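Local structure of orotidine 5'-phosphate decarboxylase (Methanocaldococcus jannaschii, 4LUI) at residues K94-L97 / K98-G102; S113-A116 / V117-V120. The protein probably catalyses the decarboxylation of orotidine 5'-monophosphate to uridine 5'-monophosphate, the last step of de novo UMP biosynthesis. One frame throughout, in Å; residues are numbered along the deposited sequence.

Contact 1. Residues K94-L97 / K98-G102; sequences KITL and KYADG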
ATOM      1  N   LYS B  94       2.296 -12.236  -5.563  1.00 13.78           N
ATOM      2  CA  LYS B  94       3.183 -13.391  -5.683  1.00 14.67           C
ATOM      3  C   LYS B  94       4.298 -13.352  -4.641  1.00 20.23           C
ATOM      4  O   LYS B  94       4.559 -14.340  -3.941  1.00 19.08           O
ATOM      5  CB  LYS B  94       3.783 -13.485  -7.087  1.00 15.68           C
ATOM      6  CG  LYS B  94       2.791 -13.926  -8.143  1.00 21.92           C
ATOM      7  CD  LYS B  94       3.484 -14.189  -9.464  1.00 31.04           C
ATOM      8  CE  LYS B  94       2.482 -14.520 -10.558  1.00 35.52           C
ATOM      9  NZ  LYS B  94       3.171 -14.763 -11.855  1.00 40.64           N
ATOM     10  N   ILE B  95       4.966 -12.213  -4.526  1.00 14.88           N
ATOM     11  CA  ILE B  95       6.097 -12.150  -3.596  1.00 14.25           C
ATOM     12  C   ILE B  95       5.621 -12.223  -2.144  1.00 16.98           C
ATOM     13  O   ILE B  95       6.282 -12.819  -1.293  1.00 19.89           O
ATOM     14  CB  ILE B  95       6.988 -10.905  -3.848  1.00 17.49           C
ATOM     15  CG1 ILE B  95       8.275 -10.986  -3.026  1.00 25.81           C
ATOM     16  CG2 ILE B  95       6.239  -9.621  -3.552  1.00 22.86           C
ATOM     17  CD1 ILE B  95       9.397 -10.130  -3.590  1.00 31.08           C
ATOM     18  N   THR B  96       4.459 -11.637  -1.877  1.00 14.26           N
ATOM     19  CA  THR B  96       3.942 -11.544  -0.516  1.00 11.99           C
ATOM     20  C   THR B  96       3.431 -12.895  -0.037  1.00 16.35           C
ATOM     21  O   THR B  96       3.707 -13.313   1.098  1.00 16.32           O
ATOM     22  CB  THR B  96       2.825 -10.497  -0.433  1.00 12.17           C
ATOM     23  OG1 THR B  96       3.364  -9.210  -0.770  1.00 14.17           O
ATOM     24  CG2 THR B  96       2.248 -10.436   0.966  1.00 13.92           C
ATOM     25  N   LEU B  97       2.708 -13.593  -0.910  1.00 14.46           N
ATOM     26  CA  LEU B  97       2.098 -14.860  -0.533  1.00 16.11           C
ATOM     27  C   LEU B  97       3.057 -16.046  -0.613  1.00 17.81           C
ATOM     28  O   LEU B  97       2.671 -17.182  -0.313  1.00 18.26           O
ATOM     29  CB  LEU B  97       0.834 -15.117  -1.365  1.00 15.51           C
ATOM     30  CG  LEU B  97      -0.291 -14.105  -1.119  1.00 12.21           C
ATOM     31  CD1 LEU B  97      -1.460 -14.379  -2.077  1.00 14.83           C
ATOM     32  CD2 LEU B  97      -0.754 -14.132   0.338  1.00 13.04           C
ATOM     33  N   LYS B  98       4.309 -15.789  -0.984  1.00 16.53           N
ATOM     34  CA  LYS B  98       5.332 -16.820  -0.898  1.00 19.07           C
ATOM     35  C   LYS B  98       5.453 -17.324   0.542  1.00 17.15           C
ATOM     36  O   LYS B  98       5.561 -18.529   0.771  1.00 20.47           O
ATOM     37  CB  LYS B  98       6.674 -16.282  -1.389  1.00 19.50           C
ATOM     38  CG  LYS B  98       7.794 -17.310  -1.387  1.00 24.99           C
ATOM     39  CD  LYS B  98       9.024 -16.784  -2.119  1.00 37.70           C
ATOM     40  CE  LYS B  98      10.132 -17.824  -2.140  1.00 42.79           C
ATOM     41  NZ  LYS B  98       9.633 -19.122  -2.675  1.00 45.01           N
ATOM     42  N   TYR B  99       5.413 -16.395   1.501  1.00 17.51           N
ATOM     43  CA  TYR B  99       5.528 -16.743   2.917  1.00 20.56           C
ATOM     44  C   TYR B  99       4.289 -16.421   3.752  1.00 15.32           C
ATOM     45  O   TYR B  99       4.012 -17.113   4.737  1.00 17.94           O
ATOM     46  CB  TYR B  99       6.770 -16.103   3.543  1.00 21.68           C
ATOM     47  CG  TYR B  99       8.043 -16.477   2.827  1.00 25.02           C
ATOM     48  CD1 TYR B  99       8.456 -17.798   2.762  1.00 24.66           C
ATOM     49  CD2 TYR B  99       8.825 -15.512   2.201  1.00 30.38           C
ATOM     50  CE1 TYR B  99       9.612 -18.156   2.096  1.00 27.92           C
ATOM     51  CE2 TYR B  99       9.991 -15.860   1.533  1.00 29.52           C
ATOM     52  CZ  TYR B  99      10.377 -17.185   1.484  1.00 32.03           C
ATOM     53  OH  TYR B  99      11.534 -17.552   0.822  1.00 33.82           O
ATOM     54  N   ALA B 100       3.554 -15.376   3.380  1.00 15.77           N
ATOM     55  CA  ALA B 100       2.323 -15.049   4.097  1.00 12.81           C
ATOM     56  C   ALA B 100       1.186 -15.986   3.693  1.00 15.98           C
ATOM     57  O   ALA B 100       1.210 -16.591   2.622  1.00 18.93           O
ATOM     58  CB  ALA B 100       1.915 -13.620   3.835  1.00 13.41           C
ATOM     59  N   ASP B 101       0.183 -16.075   4.554  1.00 15.97           N
ATOM     60  CA  ASP B 101      -0.968 -16.926   4.305  1.00 16.89           C
ATOM     61  C   ASP B 101      -2.139 -16.150   3.736  1.00 13.83           C
ATOM     62  O   ASP B 101      -3.088 -16.743   3.243  1.00 16.26           O
ATOM     63  CB  ASP B 101      -1.385 -17.608   5.601  1.00 13.29           C
ATOM     64  CG  ASP B 101      -0.286 -18.469   6.152  1.00 17.19           C
ATOM     65  OD1 ASP B 101       0.102 -19.426   5.443  1.00 21.00           O
ATOM     66  OD2 ASP B 101       0.199 -18.185   7.267  1.00 18.18           O
ATOM     67  N   GLY B 102      -2.066 -14.832   3.818  1.00 15.10           N
ATOM     68  CA  GLY B 102      -3.129 -13.987   3.314  1.00 11.32           C
ATOM     69  C   GLY B 102      -2.601 -12.587   3.102  1.00 12.05           C
ATOM     70  O   GLY B 102      -1.557 -12.213   3.637  1.00 13.24           O
TER
HETATM   71  O   HOH W   1       6.467 -13.478   1.522  1.00 20.78           O
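Leu97 reaches with its CD2 methyl under the backbone of the residues that follow it, where CD2 rests against the main chain of Gly102, 3.7 Å from Gly102 C, and lies 4.4 Å from Ala100 CB. CG stands beside the backbone N (chi1 -65°), which directs the branched end toward the residues that lead to Gly102. Ala100 suits the tight turn by its small size: its CB is 3.3 Å from Thr96 O, the carbonyl that also accepts the bond from Ala100 N (3.1 Å). That bond is fairly straight, 158° at the hydrogen, and lies in the carbonyl plane. The preceding bond, from Lys98 N to Lys94 O, is weak and bent to 121°. A water joins the last turn to what follows, donating to Ile95 O and Thr96 O and accepting from Tyr99 N at 3.1 Å. On the exposed side, Lys98 CG sits 3.8 Å above the centre of one face of the Tyr99 ring. Lys126 NZ hydrogen-bonds to both Leu97 O and Ala100 O, two acceptors brought close together by the turn. The stretch carries helix 86-97 into strand 102-106 of the barrel, with Leu97 against helix 111-124, Thr96 against strand 75-82 and Tyr99 against helix 63-72, while Ile95 and Thr96 also pack on Leu58 of the second subunit.

Contact 2. Residues S113-A116 / V117-V120; sequences SVKA and VQDV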
ATOM      1  N   SER B 113      -8.277  -5.140 -10.163  1.00 16.02           N
ATOM      2  CA  SER B 113      -7.106  -5.122  -9.291  1.00 14.50           C
ATOM      3  C   SER B 113      -7.241  -6.146  -8.168  1.00 16.30           C
ATOM      4  O   SER B 113      -6.276  -6.813  -7.803  1.00 16.11           O
ATOM      5  CB  SER B 113      -6.890  -3.729  -8.723  1.00 13.95           C
ATOM      6  OG  SER B 113      -6.519  -2.849  -9.758  1.00 15.36           O
ATOM      7  N   VAL B 114      -8.446  -6.275  -7.626  1.00 15.69           N
ATOM      8  CA  VAL B 114      -8.685  -7.262  -6.581  1.00 18.23           C
ATOM      9  C   VAL B 114      -8.572  -8.690  -7.138  1.00 16.14           C
ATOM     10  O   VAL B 114      -7.897  -9.548  -6.554  1.00 16.17           O
ATOM     11  CB  VAL B 114     -10.051  -7.046  -5.910  1.00 19.68           C
ATOM     12  CG1 VAL B 114     -10.339  -8.171  -4.931  1.00 17.44           C
ATOM     13  CG2 VAL B 114     -10.093  -5.683  -5.212  1.00 17.89           C
ATOM     14  N   LYS B 115      -9.211  -8.920  -8.280  1.00 14.46           N
ATOM     15  CA  LYS B 115      -9.158 -10.215  -8.968  1.00 16.18           C
ATOM     16  C   LYS B 115      -7.724 -10.672  -9.252  1.00 18.63           C
ATOM     17  O   LYS B 115      -7.404 -11.853  -9.133  1.00 19.61           O
ATOM     18  CB  LYS B 115      -9.952 -10.135 -10.277  1.00 18.41           C
ATOM     19  CG  LYS B 115     -11.463 -10.232 -10.107  1.00 33.64           C
ATOM     20  CD  LYS B 115     -12.161 -10.172 -11.469  1.00 43.74           C
ATOM     21  CE  LYS B 115     -13.611 -10.640 -11.409  1.00 48.94           C
ATOM     22  NZ  LYS B 115     -13.714 -12.085 -11.047  1.00 49.28           N
ATOM     23  N   ALA B 116      -6.859  -9.731  -9.622  1.00 17.07           N
ATOM     24  CA  ALA B 116      -5.458 -10.053  -9.889  1.00 17.14           C
ATOM     25  C   ALA B 116      -4.791 -10.690  -8.674  1.00 17.75           C
ATOM     26  O   ALA B 116      -4.041 -11.660  -8.801  1.00 18.42           O
ATOM     27  CB  ALA B 116      -4.697  -8.807 -10.335  1.00 18.00           C
ATOM     28  N   VAL B 117      -5.069 -10.143  -7.496  1.00 15.91           N
ATOM     29  CA  VAL B 117      -4.551 -10.724  -6.260  1.00 14.60           C
ATOM     30  C   VAL B 117      -5.210 -12.079  -5.975  1.00 17.71           C
ATOM     31  O   VAL B 117      -4.525 -13.046  -5.640  1.00 15.36           O
ATOM     32  CB  VAL B 117      -4.766  -9.786  -5.083  1.00 13.74           C
ATOM     33  CG1 VAL B 117      -4.221 -10.401  -3.812  1.00 13.82           C
ATOM     34  CG2 VAL B 117      -4.063  -8.464  -5.361  1.00 14.38           C
ATOM     35  N   GLN B 118      -6.533 -12.152  -6.138  1.00 15.39           N
ATOM     36  CA  GLN B 118      -7.263 -13.402  -5.936  1.00 15.72           C
ATOM     37  C   GLN B 118      -6.748 -14.542  -6.800  1.00 20.27           C
ATOM     38  O   GLN B 118      -6.623 -15.678  -6.336  1.00 19.07           O
ATOM     39  CB  GLN B 118      -8.747 -13.195  -6.226  1.00 17.73           C
ATOM     40  CG  GLN B 118      -9.475 -12.386  -5.186  1.00 22.93           C
ATOM     41  CD  GLN B 118     -10.951 -12.349  -5.487  1.00 30.66           C
ATOM     42  OE1 GLN B 118     -11.379 -11.687  -6.431  1.00 25.60           O
ATOM     43  NE2 GLN B 118     -11.736 -13.104  -4.722  1.00 29.85           N
ATOM     44  N   ASP B 119      -6.451 -14.242  -8.058  1.00 17.05           N
ATOM     45  CA  ASP B 119      -5.984 -15.265  -8.980  1.00 19.56           C
ATOM     46  C   ASP B 119      -4.674 -15.894  -8.499  1.00 19.59           C
ATOM     47  O   ASP B 119      -4.480 -17.105  -8.623  1.00 22.21           O
ATOM     48  CB  ASP B 119      -5.856 -14.709 -10.399  1.00 19.20           C
ATOM     49  CG  ASP B 119      -7.215 -14.465 -11.056  1.00 27.57           C
ATOM     50  OD1 ASP B 119      -8.255 -14.849 -10.470  1.00 27.71           O
ATOM     51  OD2 ASP B 119      -7.242 -13.896 -12.169  1.00 31.13           O
ATOM     52  N   VAL B 120      -3.797 -15.077  -7.924  1.00 16.15           N
ATOM     53  CA  VAL B 120      -2.550 -15.580  -7.359  1.00 16.11           C
ATOM     54  C   VAL B 120      -2.842 -16.413  -6.118  1.00 17.78           C
ATOM     55  O   VAL B 120      -2.319 -17.529  -5.964  1.00 20.82           O
ATOM     56  CB  VAL B 120      -1.603 -14.419  -6.971  1.00 16.17           C
ATOM     57  CG1 VAL B 120      -0.394 -14.923  -6.150  1.00 17.54           C
ATOM     58  CG2 VAL B 120      -1.151 -13.680  -8.209  1.00 18.95           C
TER
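Gln118 leans back over the preceding turn of its helix, towards Val114 and Lys115. Its CB lies 3.5 Å from Lys115 O, and its CG is equally near Val114 O. CG is beside the backbone N (chi1 -72°) and the chain then runs extended, which carries the amide outward and back over the preceding turn. There OE1 comes 3.7 Å from Lys115 CA and also approaches Lys115 CG and Val114 CG1, both contacts with carbon. The other end of the amide, NE2, is hydrogen-bonded to Leu157 O, so a long polar side chain suits this buried place: its methylenes lean over Lys115 O and Val114 O, and its amide nitrogen meets a carbonyl at the end of helix 147-157.

Beneath these side chains the backbone follows the i to i+4 pattern. Gln118 N donates to Val114 O at 167°, and Asp119 N donates to Lys115 O over 2.8 Å. Asp119 folds its carboxylate back beside that same carbonyl, with CG 3.2 Å from Lys115 O. Lys115 NZ and Asp119 OD1 are 6.1 Å apart, too far for a salt bridge, although their opposite charges may attract weakly on this exposed face. The valines fill buried surfaces with compact branched groups. Val117 CG2 lies 3.7 Å from Ser113 O, while its side chain packs on strands 102-106 and 127-131 and on helix 86-97. Val114 meets Met130 of strand 127-131 and Leu157; Val120, its CG2 3.6 Å from Ala116 O, packs on Glu90 of helix 86-97. Ser113 OG hydrogen-bonds to Asp84 O. Such an amphipathic helix, with Val114 and Val117 toward the barrel and Lys115 and Asp119 outward, is characteristic of the beta-alpha-beta units of a TIM barrel, here strand 102-106, helix 111-124 and strand 127-131.

How the contacts relate
Contact 1 lies at the C-terminal part of helix 86-97 and the loop that follows, and contact 2 lies within helix 111-124, the next helix around the barrel; contact 1 runs into the start of strand 102-106, whose remainder leads to helix 111-124. Their centres are about 13 Å apart, yet they touch through Val120, whose CG1 is 3.8 Å from Lys94 N and 4.2 Å from Leu97 CD1. Both come near residues predicted to bind substrate. In contact 1 the side chain of Thr96 is about 3 Å from that of Phe80, and in contact 2 the side chain of Ser113 is about 4 Å from that of Pro86. Val117 remains about 11 Å, side chain to side chain, from Lys81, the predicted proton donor.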